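Local coordinates for protein hemolysin BL lytic component L1 (Bacillus cereus, PDB 7NMQ) that probably acts as a lytic component of hemolysin BL, an alpha-helical pore-forming toxin of the ClyA-like family, at residues A[178-183]-A[279-284]; A[119-124]-A[312-317]. All coordinates share one frame; numbering follows the deposited sequence. Where two conformers were deposited one is given.

Both contacts use helix 275-325, but at different levels along it. Their centres lie about 47 Å apart, on opposite sides of the chain's centre. The nearest atoms of the two are about 37 Å apart, so they do not touch. Along the chain the segments run 119-124, 178-183, 279-284, 312-317, and contact 1 therefore falls within the span bracketed by contact 2. Contact 1 pairs the long helix with helix 173-200. Contact 2 pairs it with helix 107-154. In sequence the predicted transmembrane segments fall between the two halves of contact 1, so one long helix probably ties the bundle to the region carrying them.

Contact 1 (A[178-183]-A[279-284]); sequences AEIEQL and AVLSLT
CG1 of Ile180 (chi1 -67°) and OG1 of Thr284 (chi1 -57°) lie beside their own backbone N, which puts CG2 of each anti to it. The two methyl groups then meet between the helices, with Ile180 CG2, in the conformer given, 3.6 Å from Thr284 CG2. The two side chains cross at a slant. Glu181 adds its aliphatic part. Its CG lies 3.7 Å from Thr284 CG2, and this pair crosses at about a right angle. Leu281 also brings its CD2 branch to Ile180. The modelled approach of that pair is too short for two carbons, and its detail is doubtful.

The segments belong to helices 173-200 and 275-325, which run in roughly the same direction. Their local axes are inclined at 34° and come within 9.6 Å. Leu269 of helix 247-272 also touches Ile180, so three helices meet here. This is helix-bundle packing, with Thr225 of strand 225-230 also against Leu281.

The polar atoms are turned to other partners. Thr284 OG1 donates to Val280 O one turn back, at 2.7 Å. Val280 O also takes the bond from Thr284 N, and the two donors approach from opposite faces of the carbonyl plane. Glu181 OE2 bonds to Gln177 NE2 and forms a salt bridge with Lys287 just beyond 279-284.

No hydrogen bond joins 178-183 to 279-284. Methyl and methylene packing carries the direct contact, and the Glu181-Lys287 salt bridge adds a charged tie beside it.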
ATOM      1  N   ALA A 178       1.232  14.101 -23.920  1.00 15.50           N
ATOM      2  CA  ALA A 178       1.325  12.660 -24.261  1.00 15.79           C
ATOM      3  C   ALA A 178       2.653  12.125 -23.725  1.00 15.56           C
ATOM      4  O   ALA A 178       2.675  10.990 -23.220  1.00 16.73           O
ATOM      5  CB  ALA A 178       1.206  12.492 -25.745  1.00 17.82           C
ATOM      6  N   GLU A 179       3.717  12.933 -23.787  1.00 15.23           N
ATOM      7  CA  GLU A 179       5.068  12.496 -23.334  1.00 15.61           C
ATOM      8  C   GLU A 179       5.018  12.239 -21.828  1.00 14.47           C
ATOM      9  O   GLU A 179       5.520  11.209 -21.367  1.00 14.85           O
ATOM     10  CB  GLU A 179       6.158  13.521 -23.643  1.00 17.50           C
ATOM     11  CG  GLU A 179       7.559  13.089 -23.276  1.00 20.73           C
ATOM     12  CD  GLU A 179       8.654  14.063 -23.677  1.00 25.15           C
ATOM     13  OE1 GLU A 179       8.340  15.133 -24.221  1.00 30.30           O
ATOM     14  OE2 GLU A 179       9.814  13.757 -23.405  1.00 31.12           O
ATOM     15  N   ILE A 180       4.453  13.178 -21.069  0.50 14.25           N
ATOM     16  CA  ILE A 180       4.322  12.989 -19.593  0.50 14.19           C
ATOM     17  C   ILE A 180       3.544  11.706 -19.306  0.50 14.01           C
ATOM     18  O   ILE A 180       4.005  10.904 -18.508  0.50 14.69           O
ATOM     19  CB  ILE A 180       3.657  14.203 -18.936  0.50 15.16           C
ATOM     20  CG1 ILE A 180       4.589  15.411 -19.056  0.50 16.74           C
ATOM     21  CG2 ILE A 180       3.248  13.896 -17.502  0.50 13.87           C
ATOM     22  CD1 ILE A 180       6.026  15.113 -18.675  0.50 19.12           C
ATOM     23  N   GLU A 181       2.374  11.559 -19.917  1.00 14.73           N
ATOM     24  CA  GLU A 181       1.489  10.398 -19.638  1.00 14.70           C
ATOM     25  C   GLU A 181       2.263   9.104 -19.904  1.00 13.67           C
ATOM     26  O   GLU A 181       2.203   8.185 -19.066  1.00 15.26           O
ATOM     27  CB  GLU A 181       0.234  10.455 -20.512  1.00 15.83           C
ATOM     28  CG  GLU A 181      -0.748  11.512 -20.050  1.00 17.67           C
ATOM     29  CD  GLU A 181      -1.856  11.911 -21.023  1.00 22.31           C
ATOM     30  OE1 GLU A 181      -1.726  11.603 -22.244  1.00 26.19           O
ATOM     31  OE2 GLU A 181      -2.812  12.617 -20.588  1.00 22.98           O
ATOM     32  N   GLN A 182       3.008   9.050 -20.990  1.00 14.85           N
ATOM     33  CA  GLN A 182       3.822   7.853 -21.302  1.00 15.13           C
ATOM     34  C   GLN A 182       4.911   7.641 -20.248  1.00 14.37           C
ATOM     35  O   GLN A 182       5.121   6.496 -19.826  1.00 15.43           O
ATOM     36  CB  GLN A 182       4.454   7.912 -22.695  1.00 17.67           C
ATOM     37  CG  GLN A 182       5.155   6.608 -23.079  1.00 22.83           C
ATOM     38  CD  GLN A 182       4.260   5.382 -23.022  1.00 26.45           C
ATOM     39  OE1 GLN A 182       3.396   5.173 -23.867  1.00 31.97           O
ATOM     40  NE2 GLN A 182       4.453   4.540 -22.015  1.00 27.65           N
ATOM     41  N   LEU A 183       5.646   8.689 -19.889  1.00 14.51           N
ATOM     42  CA  LEU A 183       6.750   8.578 -18.902  1.00 12.94           C
ATOM     43  C   LEU A 183       6.153   8.062 -17.586  1.00 12.46           C
ATOM     44  O   LEU A 183       6.759   7.192 -16.924  1.00 12.84           O
ATOM     45  CB  LEU A 183       7.408   9.941 -18.677  1.00 13.87           C
ATOM     46  CG  LEU A 183       8.320  10.400 -19.804  1.00 14.82           C
ATOM     47  CD1 LEU A 183       8.770  11.842 -19.589  1.00 16.47           C
ATOM     48  CD2 LEU A 183       9.499   9.461 -19.943  1.00 17.09           C
ATOM     49  N   ALA A 279       2.694  24.320 -16.549  1.00 12.52           N
ATOM     50  CA  ALA A 279       1.347  24.018 -16.042  1.00 11.91           C
ATOM     51  C   ALA A 279       0.868  22.724 -16.696  1.00 12.21           C
ATOM     52  O   ALA A 279       0.266  21.919 -16.022  1.00 11.91           O
ATOM     53  CB  ALA A 279       0.377  25.141 -16.326  1.00 13.49           C
ATOM     54  N   VAL A 280       1.075  22.551 -17.981  1.00 12.22           N
ATOM     55  CA  VAL A 280       0.670  21.282 -18.641  1.00 13.37           C
ATOM     56  C   VAL A 280       1.366  20.121 -17.935  1.00 13.11           C
ATOM     57  O   VAL A 280       0.738  19.081 -17.659  1.00 13.55           O
ATOM     58  CB  VAL A 280       1.005  21.313 -20.128  1.00 16.04           C
ATOM     59  CG1 VAL A 280       0.809  19.943 -20.755  1.00 17.94           C
ATOM     60  CG2 VAL A 280       0.180  22.383 -20.793  1.00 18.27           C
ATOM     61  N   LEU A 281       2.646  20.274 -17.671  1.00 13.43           N
ATOM     62  CA  LEU A 281       3.418  19.207 -17.022  1.00 13.56           C
ATOM     63  C   LEU A 281       2.833  18.931 -15.652  1.00 13.07           C
ATOM     64  O   LEU A 281       2.642  17.742 -15.272  1.00 13.54           O
ATOM     65  CB  LEU A 281       4.880  19.626 -16.933  1.00 15.41           C
ATOM     66  CG  LEU A 281       5.624  19.508 -18.245  1.00 18.51           C
ATOM     67  CD1 LEU A 281       6.938  20.225 -18.205  1.00 20.22           C
ATOM     68  CD2 LEU A 281       5.827  18.099 -18.680  1.00 22.53           C
ATOM     69  N   SER A 282       2.660  19.959 -14.845  1.00 11.48           N
ATOM     70  CA  SER A 282       2.282  19.728 -13.439  1.00 11.66           C
ATOM     71  C   SER A 282       0.858  19.170 -13.389  1.00 11.46           C
ATOM     72  O   SER A 282       0.618  18.276 -12.568  1.00 12.00           O
ATOM     73  CB  SER A 282       2.467  20.965 -12.606  1.00 14.58           C
ATOM     74  OG  SER A 282       1.590  21.982 -12.993  1.00 15.65           O
ATOM     75  N   LEU A 283      -0.049  19.711 -14.176  1.00 10.80           N
ATOM     76  CA  LEU A 283      -1.429  19.223 -14.144  1.00 10.74           C
ATOM     77  C   LEU A 283      -1.497  17.798 -14.661  1.00 10.31           C
ATOM     78  O   LEU A 283      -2.308  17.003 -14.100  1.00 10.89           O
ATOM     79  CB  LEU A 283      -2.328  20.129 -14.969  1.00 11.79           C
ATOM     80  CG  LEU A 283      -2.438  21.535 -14.388  1.00 13.48           C
ATOM     81  CD1 LEU A 283      -3.235  22.355 -15.357  1.00 16.65           C
ATOM     82  CD2 LEU A 283      -3.076  21.554 -12.998  1.00 15.23           C
ATOM     83  N   THR A 284      -0.741  17.471 -15.681  1.00 10.68           N
ATOM     84  CA  THR A 284      -0.799  16.107 -16.254  1.00 10.66           C
ATOM     85  C   THR A 284      -0.225  15.113 -15.241  1.00 11.06           C
ATOM     86  O   THR A 284      -0.756  14.035 -15.020  1.00 10.91           O
ATOM     87  CB  THR A 284      -0.094  16.029 -17.604  1.00 11.12           C
ATOM     88  OG1 THR A 284      -0.686  16.994 -18.478  1.00 13.13           O
ATOM     89  CG2 THR A 284      -0.237  14.657 -18.214  1.00 12.15           C
TER

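Contact 2 (A[119-124]-A[312-317]). With EDO (1,2-ethanediol), chain F.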
ATOM      1  N   THR A 119     -12.455 -16.325  19.824  1.00 12.80           N
ATOM      2  CA  THR A 119     -13.050 -15.007  20.107  1.00 13.79           C
ATOM      3  C   THR A 119     -12.163 -13.931  19.450  1.00 13.37           C
ATOM      4  O   THR A 119     -12.680 -13.020  18.767  1.00 14.39           O
ATOM      5  CB  THR A 119     -13.251 -14.819  21.606  1.00 15.18           C
ATOM      6  OG1 THR A 119     -14.211 -15.776  22.063  1.00 17.48           O
ATOM      7  CG2 THR A 119     -13.680 -13.412  21.959  1.00 17.99           C
ATOM      8  N   THR A 120     -10.862 -13.990  19.647  1.00 12.68           N
ATOM      9  CA  THR A 120      -9.907 -13.019  19.070  1.00 12.19           C
ATOM     10  C   THR A 120      -9.934 -13.085  17.553  1.00 11.98           C
ATOM     11  O   THR A 120      -9.980 -12.022  16.897  1.00 13.19           O
ATOM     12  CB  THR A 120      -8.489 -13.294  19.550  1.00 12.44           C
ATOM     13  OG1 THR A 120      -8.589 -13.222  20.982  1.00 14.26           O
ATOM     14  CG2 THR A 120      -7.486 -12.307  18.988  1.00 14.82           C
ATOM     15  N   ILE A 121      -9.930 -14.299  16.993  1.00 11.61           N
ATOM     16  CA  ILE A 121      -9.968 -14.449  15.522  1.00 12.17           C
ATOM     17  C   ILE A 121     -11.210 -13.742  14.998  1.00 12.62           C
ATOM     18  O   ILE A 121     -11.140 -13.011  13.960  1.00 13.04           O
ATOM     19  CB  ILE A 121      -9.920 -15.932  15.133  1.00 12.33           C
ATOM     20  CG1 ILE A 121      -8.564 -16.532  15.443  1.00 12.22           C
ATOM     21  CG2 ILE A 121     -10.341 -16.093  13.675  1.00 13.17           C
ATOM     22  CD1 ILE A 121      -8.557 -18.061  15.519  1.00 13.93           C
ATOM     23  N   ASN A 122     -12.347 -13.989  15.624  1.00 13.00           N
ATOM     24  CA  ASN A 122     -13.609 -13.417  15.100  1.00 14.95           C
ATOM     25  C   ASN A 122     -13.578 -11.894  15.238  1.00 14.49           C
ATOM     26  O   ASN A 122     -14.031 -11.193  14.332  1.00 16.79           O
ATOM     27  CB  ASN A 122     -14.814 -13.971  15.832  1.00 17.03           C
ATOM     28  CG  ASN A 122     -15.058 -15.414  15.465  1.00 17.86           C
ATOM     29  OD1 ASN A 122     -14.590 -15.912  14.437  1.00 21.94           O
ATOM     30  ND2 ASN A 122     -15.823 -16.086  16.292  1.00 20.87           N
ATOM     31  N   THR A 123     -13.046 -11.374  16.324  1.00 14.79           N
ATOM     32  CA  THR A 123     -12.890  -9.917  16.539  1.00 15.89           C
ATOM     33  C   THR A 123     -12.024  -9.345  15.416  1.00 14.44           C
ATOM     34  O   THR A 123     -12.385  -8.303  14.847  1.00 15.99           O
ATOM     35  CB  THR A 123     -12.265  -9.576  17.885  1.00 17.16           C
ATOM     36  OG1 THR A 123     -13.160 -10.005  18.896  1.00 20.77           O
ATOM     37  CG2 THR A 123     -11.968  -8.106  18.091  1.00 19.23           C
ATOM     38  N   ASN A 124     -10.908  -9.999  15.107  1.00 13.71           N
ATOM     39  CA  ASN A 124      -9.961  -9.534  14.081  1.00 12.56           C
ATOM     40  C   ASN A 124     -10.653  -9.539  12.732  1.00 12.88           C
ATOM     41  O   ASN A 124     -10.438  -8.590  11.965  1.00 14.13           O
ATOM     42  CB  ASN A 124      -8.680 -10.331  14.103  1.00 13.11           C
ATOM     43  CG  ASN A 124      -7.901 -10.069  15.371  1.00 13.72           C
ATOM     44  OD1 ASN A 124      -8.152  -9.107  16.102  1.00 15.84           O
ATOM     45  ND2 ASN A 124      -6.933 -10.913  15.606  1.00 14.53           N
ATOM     46  N   ASN A 312     -11.202 -15.750   8.676  1.00 13.60           N
ATOM     47  CA  ASN A 312     -12.414 -16.598   8.643  1.00 14.59           C
ATOM     48  C   ASN A 312     -12.045 -18.082   8.497  1.00 15.07           C
ATOM     49  O   ASN A 312     -12.631 -18.910   9.200  1.00 16.01           O
ATOM     50  CB  ASN A 312     -13.361 -16.140   7.557  1.00 16.00           C
ATOM     51  CG  ASN A 312     -13.949 -14.787   7.879  1.00 17.36           C
ATOM     52  OD1 ASN A 312     -13.958 -14.343   9.022  1.00 18.96           O
ATOM     53  ND2 ASN A 312     -14.492 -14.157   6.866  1.00 20.49           N
ATOM     54  N   THR A 313     -11.102 -18.412   7.637  1.00 15.25           N
ATOM     55  CA  THR A 313     -10.637 -19.802   7.448  1.00 16.07           C
ATOM     56  C   THR A 313     -10.035 -20.303   8.755  1.00 15.28           C
ATOM     57  O   THR A 313     -10.324 -21.471   9.172  1.00 15.54           O
ATOM     58  CB  THR A 313      -9.658 -19.915   6.290  1.00 18.38           C
ATOM     59  OG1 THR A 313     -10.397 -19.498   5.128  1.00 21.27           O
ATOM     60  CG2 THR A 313      -9.141 -21.318   6.113  1.00 20.19           C
ATOM     61  N   MET A 314      -9.248 -19.467   9.405  0.50 13.95           N
ATOM     62  CA  MET A 314      -8.582 -19.861  10.655  0.50 13.46           C
ATOM     63  C   MET A 314      -9.663 -20.105  11.721  0.50 13.95           C
ATOM     64  O   MET A 314      -9.530 -21.062  12.489  0.50 14.84           O
ATOM     65  CB  MET A 314      -7.615 -18.756  11.081  0.50 12.76           C
ATOM     66  CG  MET A 314      -6.750 -19.119  12.234  0.50 12.70           C
ATOM     67  SD  MET A 314      -5.812 -17.689  12.717  0.50 12.46           S
ATOM     68  CE  MET A 314      -4.834 -17.454  11.224  0.50 12.73           C
ATOM     69  N   GLY A 315     -10.677 -19.245  11.825  1.00 13.64           N
ATOM     70  CA  GLY A 315     -11.780 -19.437  12.784  1.00 14.23           C
ATOM     71  C   GLY A 315     -12.456 -20.771  12.525  1.00 14.56           C
ATOM     72  O   GLY A 315     -12.739 -21.487  13.493  1.00 15.49           O
ATOM     73  N   ALA A 316     -12.677 -21.144  11.271  1.00 15.00           N
ATOM     74  CA  ALA A 316     -13.272 -22.466  10.934  1.00 15.26           C
ATOM     75  C   ALA A 316     -12.369 -23.615  11.379  1.00 14.44           C
ATOM     76  O   ALA A 316     -12.866 -24.603  11.922  1.00 16.11           O
ATOM     77  CB  ALA A 316     -13.543 -22.581   9.470  1.00 16.97           C
ATOM     78  N   ASN A 317     -11.077 -23.482  11.190  1.00 14.82           N
ATOM     79  CA  ASN A 317     -10.110 -24.538  11.553  1.00 14.57           C
ATOM     80  C   ASN A 317     -10.092 -24.710  13.081  1.00 13.59           C
ATOM     81  O   ASN A 317     -10.118 -25.831  13.592  1.00 14.86           O
ATOM     82  CB  ASN A 317      -8.731 -24.199  11.003  1.00 16.47           C
ATOM     83  CG  ASN A 317      -8.630 -24.354   9.503  1.00 18.76           C
ATOM     84  OD1 ASN A 317      -9.383 -25.101   8.895  1.00 26.79           O
ATOM     85  ND2 ASN A 317      -7.659 -23.713   8.895  1.00 24.44           N
TER
HETATM   86  C1  EDO F 505     -17.403 -17.911  19.364  1.00 38.41           C
HETATM   87  O1  EDO F 505     -16.845 -19.203  19.155  1.00 40.13           O
HETATM   88  C2  EDO F 505     -16.498 -17.015  20.137  1.00 38.94           C
HETATM   89  O2  EDO F 505     -15.514 -17.714  20.882  1.00 38.19           O
HETATM   90  O   HOH W   1     -15.014 -14.799  11.594  1.00 36.86           O
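Gly315 is the backbone partner of Ile121, the residue with the most buried surface in this contact, and their CA atoms are only 6.0 Å apart. The site belongs to the long alpha-helical bundle of this ClyA-like toxin, where helix 107-154 packs on helix 275-325. Ile121 points toward the other helix and uses both branches. Its CG2 methyl rests over the glycine backbone, 3.7 Å from Gly315 N and equally far from Gly315 CA. Gly315 has no side chain, and the methyl reaches the main chain directly.

The other branch of Ile121 meets Met314. In the conformer given, Ile121 CD1 lies 3.9 Å from Met314 CG, and the sulfur SD is as near to the same methyl. The two side chains cross at about a right angle. CG of Met314 is anti to the backbone N (chi1 -172°), which carries CG and SD out to Ile121. Trp311 and Tyr318 of helix 275-325 and Tyr87 of helix 45-103 also touch Ile121, so it is buried among three helices.

At the exposed edge Asn312 OD1 is hydrogen-bonded directly to Ser125 OG of helix 107-154, and a water adds a second link. This single water donates to both amide oxygens, Asn122 OD1 at 3.1 Å and Asn312 OD1 at 2.8 Å.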